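Local coordinates for sarcolemmal membrane-associated protein (Homo sapiens, PDB 6AR0), which acts as an adaptor in the STRIPAK complex, which dephosphorylates STK3 and so inhibits Hippo signaling, this fragment being its FHA domain, at residues T45-L57 with F105-G119. Sequence-based numbering, arbitrary orientation.
Sequences TFDCKVLSRNHAL and FGVDVTENTRKVTHG
Phe105 turns the edge of its ring toward the face of His55 in an offset edge-to-face pair, planes at 77° and centroids 5.8 Å apart. Phe105 CB also lies over that imidazole face, 4.2 Å from the ring centroid. A chi1 of -167°, CG opposite the backbone N, carries the His55 ring against the Phe105-Gly106 backbone, where both nitrogens are engaged: ND1 accepts the N-H of Ser52, 3.0 Å away and in the ring plane, and NE2 is hydrogen-bonded to the carbonyl of Gly77. Replacing His55 by alanine would probably deprive Phe105 of its aromatic partner and leave the Ser52 N-H and the Gly77 carbonyl without their mates. Leu51 packs against the same benzyl group, CD1 3.9 Å from Phe105 CB, while Phe46 and Ala56 touch the Phe105 ring and Ile30 and Ile121 add to this buried end. Val50, in the type I turn of Cys48 to Leu51, continues the close packing: CG2 rests against Gly106, where a side chain would collide with it, and CG1 lies 3.7 Å from Val109 CG2. Toward solvent the contact thins to water and a single long arm. One water accepts from Lys49 N and donates to Gly119 O. The extended chain of Lys49 lays CD over the His118 ring, 3.7 Å from its centroid, in a CH-pi contact. Its NZ then reaches Glu111 OE2 at 2.9 Å, a salt bridge entering from above the carboxylate plane. The 47-55 loop thus packs on the end of strand 102-105 and, farther out, on the hairpin of strands 109-110 and 117-128; its Ser52-Arg53-Asn54-His55 run is consistent with the Ser-x-x-His signature of FHA domains, His55 being the buried structural histidine.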
# COMPACT_ATOMS: atom_id res chain seq x y z
N THR A 45 7.93 1.80 -0.25
CA THR A 45 8.46 2.43 0.95
C THR A 45 8.20 3.92 0.86
O THR A 45 8.49 4.56 -0.16
CB THR A 45 9.96 2.16 1.08
OG1 THR A 45 10.16 0.74 1.15
CG2 THR A 45 10.54 2.82 2.33
N PHE A 46 7.62 4.49 1.92
CA PHE A 46 7.14 5.87 1.89
C PHE A 46 7.73 6.68 3.04
O PHE A 46 7.74 6.23 4.19
CB PHE A 46 5.61 5.94 1.96
CG PHE A 46 4.93 5.23 0.82
CD1 PHE A 46 4.73 5.86 -0.40
CD2 PHE A 46 4.49 3.92 0.97
CE1 PHE A 46 4.11 5.18 -1.44
CE2 PHE A 46 3.89 3.26 -0.08
CZ PHE A 46 3.70 3.90 -1.28
N ASP A 47 8.19 7.87 2.72
CA ASP A 47 8.56 8.85 3.73
C ASP A 47 7.26 9.46 4.21
O ASP A 47 6.70 10.38 3.59
CB ASP A 47 9.49 9.88 3.11
CG ASP A 47 9.93 10.93 4.07
OD1 ASP A 47 9.58 10.84 5.27
OD2 ASP A 47 10.65 11.85 3.62
N CYS A 48 6.72 8.91 5.30
CA CYS A 48 5.42 9.29 5.84
C CYS A 48 5.38 8.84 7.29
O CYS A 48 5.56 7.65 7.58
CB CYS A 48 4.30 8.61 5.05
SG CYS A 48 2.63 8.96 5.64
N LYS A 49 5.14 9.79 8.19
CA LYS A 49 5.31 9.56 9.62
C LYS A 49 4.38 8.48 10.15
O LYS A 49 4.74 7.76 11.09
CB LYS A 49 5.06 10.87 10.37
CG LYS A 49 5.42 10.81 11.83
CD LYS A 49 5.19 12.12 12.54
CE LYS A 49 5.56 12.02 14.00
NZ LYS A 49 5.12 13.21 14.74
N VAL A 50 3.17 8.40 9.61
CA VAL A 50 2.13 7.57 10.21
C VAL A 50 2.22 6.11 9.82
O VAL A 50 1.44 5.30 10.34
CB VAL A 50 0.72 8.17 9.95
CG1 VAL A 50 0.64 9.62 10.43
CG2 VAL A 50 0.36 8.08 8.50
N LEU A 51 3.15 5.73 8.94
CA LEU A 51 3.32 4.32 8.58
C LEU A 51 4.23 3.62 9.58
O LEU A 51 5.16 4.22 10.13
CB LEU A 51 3.95 4.16 7.20
CG LEU A 51 2.93 4.09 6.04
CD1 LEU A 51 2.18 5.40 5.84
CD2 LEU A 51 3.60 3.67 4.75
N SER A 52 3.96 2.34 9.79
CA SER A 52 4.87 1.47 10.52
C SER A 52 6.01 1.01 9.61
O SER A 52 5.92 1.05 8.38
CB SER A 52 4.10 0.26 11.07
OG SER A 52 3.10 0.68 11.99
N ARG A 53 7.10 0.57 10.24
CA ARG A 53 8.24 0.06 9.47
C ARG A 53 7.83 -1.15 8.64
O ARG A 53 8.15 -1.24 7.45
CB ARG A 53 9.38 -0.31 10.41
CG ARG A 53 10.61 -0.85 9.69
CD ARG A 53 11.71 -1.27 10.66
NE ARG A 53 12.90 -1.73 9.94
CZ ARG A 53 14.10 -1.14 9.96
NH1 ARG A 53 14.32 -0.06 10.69
NH2 ARG A 53 15.09 -1.66 9.24
N ASN A 54 7.11 -2.08 9.26
CA ASN A 54 6.58 -3.26 8.59
C ASN A 54 5.06 -3.12 8.60
O ASN A 54 4.37 -3.64 9.47
CB ASN A 54 7.02 -4.53 9.30
CG ASN A 54 8.52 -4.59 9.48
OD1 ASN A 54 9.27 -4.46 8.52
ND2 ASN A 54 8.96 -4.76 10.71
N HIS A 55 4.55 -2.35 7.64
CA HIS A 55 3.16 -1.91 7.69
C HIS A 55 2.21 -2.91 7.02
O HIS A 55 1.19 -3.29 7.59
CB HIS A 55 3.07 -0.54 7.03
CG HIS A 55 1.78 0.16 7.28
ND1 HIS A 55 1.67 1.22 8.15
CD2 HIS A 55 0.54 -0.09 6.81
CE1 HIS A 55 0.41 1.60 8.19
NE2 HIS A 55 -0.29 0.83 7.39
N ALA A 56 2.56 -3.33 5.81
CA ALA A 56 1.70 -4.22 5.04
C ALA A 56 2.58 -4.97 4.05
O ALA A 56 3.80 -4.75 3.95
CB ALA A 56 0.56 -3.45 4.36
N LEU A 57 1.95 -5.89 3.33
CA LEU A 57 2.61 -6.73 2.34
C LEU A 57 1.67 -6.84 1.14
O LEU A 57 0.47 -7.04 1.32
CB LEU A 57 2.83 -8.10 2.96
CG LEU A 57 3.78 -9.08 2.27
CD1 LEU A 57 5.20 -8.53 2.22
CD2 LEU A 57 3.75 -10.41 2.99
N PHE A 105 -2.60 3.72 3.65
CA PHE A 105 -1.73 3.27 4.73
C PHE A 105 -1.66 4.38 5.76
O PHE A 105 -1.23 5.50 5.45
CB PHE A 105 -0.33 2.93 4.22
CG PHE A 105 -0.33 2.01 3.05
CD1 PHE A 105 -0.83 0.72 3.15
CD2 PHE A 105 0.12 2.43 1.80
CE1 PHE A 105 -0.85 -0.13 2.06
CE2 PHE A 105 0.09 1.57 0.71
CZ PHE A 105 -0.39 0.31 0.84
N GLY A 106 -2.06 4.07 6.99
CA GLY A 106 -2.16 5.05 8.04
C GLY A 106 -3.45 5.85 7.94
O GLY A 106 -4.32 5.60 7.10
N VAL A 107 -3.57 6.83 8.84
CA VAL A 107 -4.63 7.83 8.82
C VAL A 107 -3.97 9.17 9.11
O VAL A 107 -2.87 9.24 9.65
CB VAL A 107 -5.72 7.53 9.89
CG1 VAL A 107 -6.42 6.19 9.60
CG2 VAL A 107 -5.13 7.57 11.31
N ASP A 108 -4.65 10.26 8.75
CA ASP A 108 -4.17 11.57 9.15
C ASP A 108 -4.16 11.66 10.67
O ASP A 108 -5.09 11.19 11.34
CB ASP A 108 -5.08 12.67 8.60
CG ASP A 108 -4.92 12.90 7.11
OD1 ASP A 108 -4.15 12.20 6.44
OD2 ASP A 108 -5.61 13.82 6.60
N VAL A 109 -3.12 12.27 11.23
CA VAL A 109 -2.96 12.38 12.67
C VAL A 109 -2.71 13.85 13.00
O VAL A 109 -1.71 14.42 12.55
CB VAL A 109 -1.77 11.52 13.15
CG1 VAL A 109 -1.49 11.77 14.63
CG2 VAL A 109 -2.04 10.04 12.90
N THR A 110 -3.59 14.46 13.80
CA THR A 110 -3.30 15.77 14.40
C THR A 110 -2.70 15.50 15.77
O THR A 110 -3.32 14.82 16.59
CB THR A 110 -4.56 16.64 14.52
OG1 THR A 110 -5.10 16.89 13.22
CG2 THR A 110 -4.22 17.97 15.19
N GLU A 111 -1.49 15.99 15.99
CA GLU A 111 -0.78 15.70 17.23
C GLU A 111 -1.58 16.19 18.43
O GLU A 111 -2.27 17.21 18.38
CB GLU A 111 0.60 16.36 17.21
CG GLU A 111 1.54 15.84 16.14
CD GLU A 111 1.94 14.41 16.37
OE1 GLU A 111 1.82 13.91 17.51
OE2 GLU A 111 2.38 13.77 15.38
N ASN A 112 -1.47 15.46 19.54
CA ASN A 112 -2.16 15.88 20.76
C ASN A 112 -1.40 16.97 21.50
O ASN A 112 -2.00 17.68 22.30
CB ASN A 112 -2.39 14.67 21.65
CG ASN A 112 -3.31 13.66 21.01
OD1 ASN A 112 -4.33 14.02 20.41
ND2 ASN A 112 -2.94 12.39 21.09
N THR A 113 -0.11 17.11 21.23
CA THR A 113 0.76 18.02 21.96
C THR A 113 1.09 19.30 21.20
O THR A 113 1.73 20.18 21.77
CB THR A 113 2.08 17.30 22.24
OG1 THR A 113 2.52 16.69 21.03
CG2 THR A 113 1.91 16.24 23.32
N ARG A 114 0.67 19.42 19.94
CA ARG A 114 0.94 20.62 19.16
C ARG A 114 -0.02 20.63 17.98
O ARG A 114 -0.57 19.60 17.59
CB ARG A 114 2.38 20.65 18.64
CG ARG A 114 2.67 19.58 17.60
CD ARG A 114 3.98 19.83 16.92
NE ARG A 114 5.12 19.44 17.73
CZ ARG A 114 6.37 19.85 17.51
NH1 ARG A 114 6.62 20.76 16.56
NH2 ARG A 114 7.36 19.36 18.24
N LYS A 115 -0.17 21.81 17.38
CA LYS A 115 -1.05 21.98 16.22
C LYS A 115 -0.27 21.69 14.94
O LYS A 115 0.17 22.60 14.22
CB LYS A 115 -1.68 23.37 16.22
CG LYS A 115 -2.61 23.64 17.41
CD LYS A 115 -3.15 25.07 17.42
CE LYS A 115 -3.95 25.39 16.16
NZ LYS A 115 -4.48 26.78 16.20
N VAL A 116 -0.09 20.40 14.66
CA VAL A 116 0.44 19.91 13.39
C VAL A 116 -0.36 18.68 13.02
O VAL A 116 -0.67 17.84 13.88
CB VAL A 116 1.93 19.53 13.48
CG1 VAL A 116 2.41 18.91 12.17
CG2 VAL A 116 2.77 20.74 13.82
N THR A 117 -0.69 18.56 11.73
CA THR A 117 -1.40 17.41 11.19
C THR A 117 -0.51 16.71 10.18
O THR A 117 -0.01 17.34 9.24
CB THR A 117 -2.71 17.85 10.53
OG1 THR A 117 -3.53 18.52 11.50
CG2 THR A 117 -3.47 16.66 9.95
N HIS A 118 -0.33 15.41 10.36
CA HIS A 118 0.48 14.58 9.48
C HIS A 118 -0.40 13.74 8.59
O HIS A 118 -1.28 13.02 9.07
CB HIS A 118 1.34 13.65 10.31
CG HIS A 118 2.29 14.39 11.18
ND1 HIS A 118 3.42 14.99 10.67
CD2 HIS A 118 2.25 14.69 12.50
CE1 HIS A 118 4.05 15.62 11.65
NE2 HIS A 118 3.37 15.44 12.77
N GLY A 119 -0.13 13.78 7.31
CA GLY A 119 -0.92 13.04 6.36
C GLY A 119 -0.54 11.56 6.27
O GLY A 119 0.48 11.11 6.79
O HOH W 1 3.10 11.91 7.48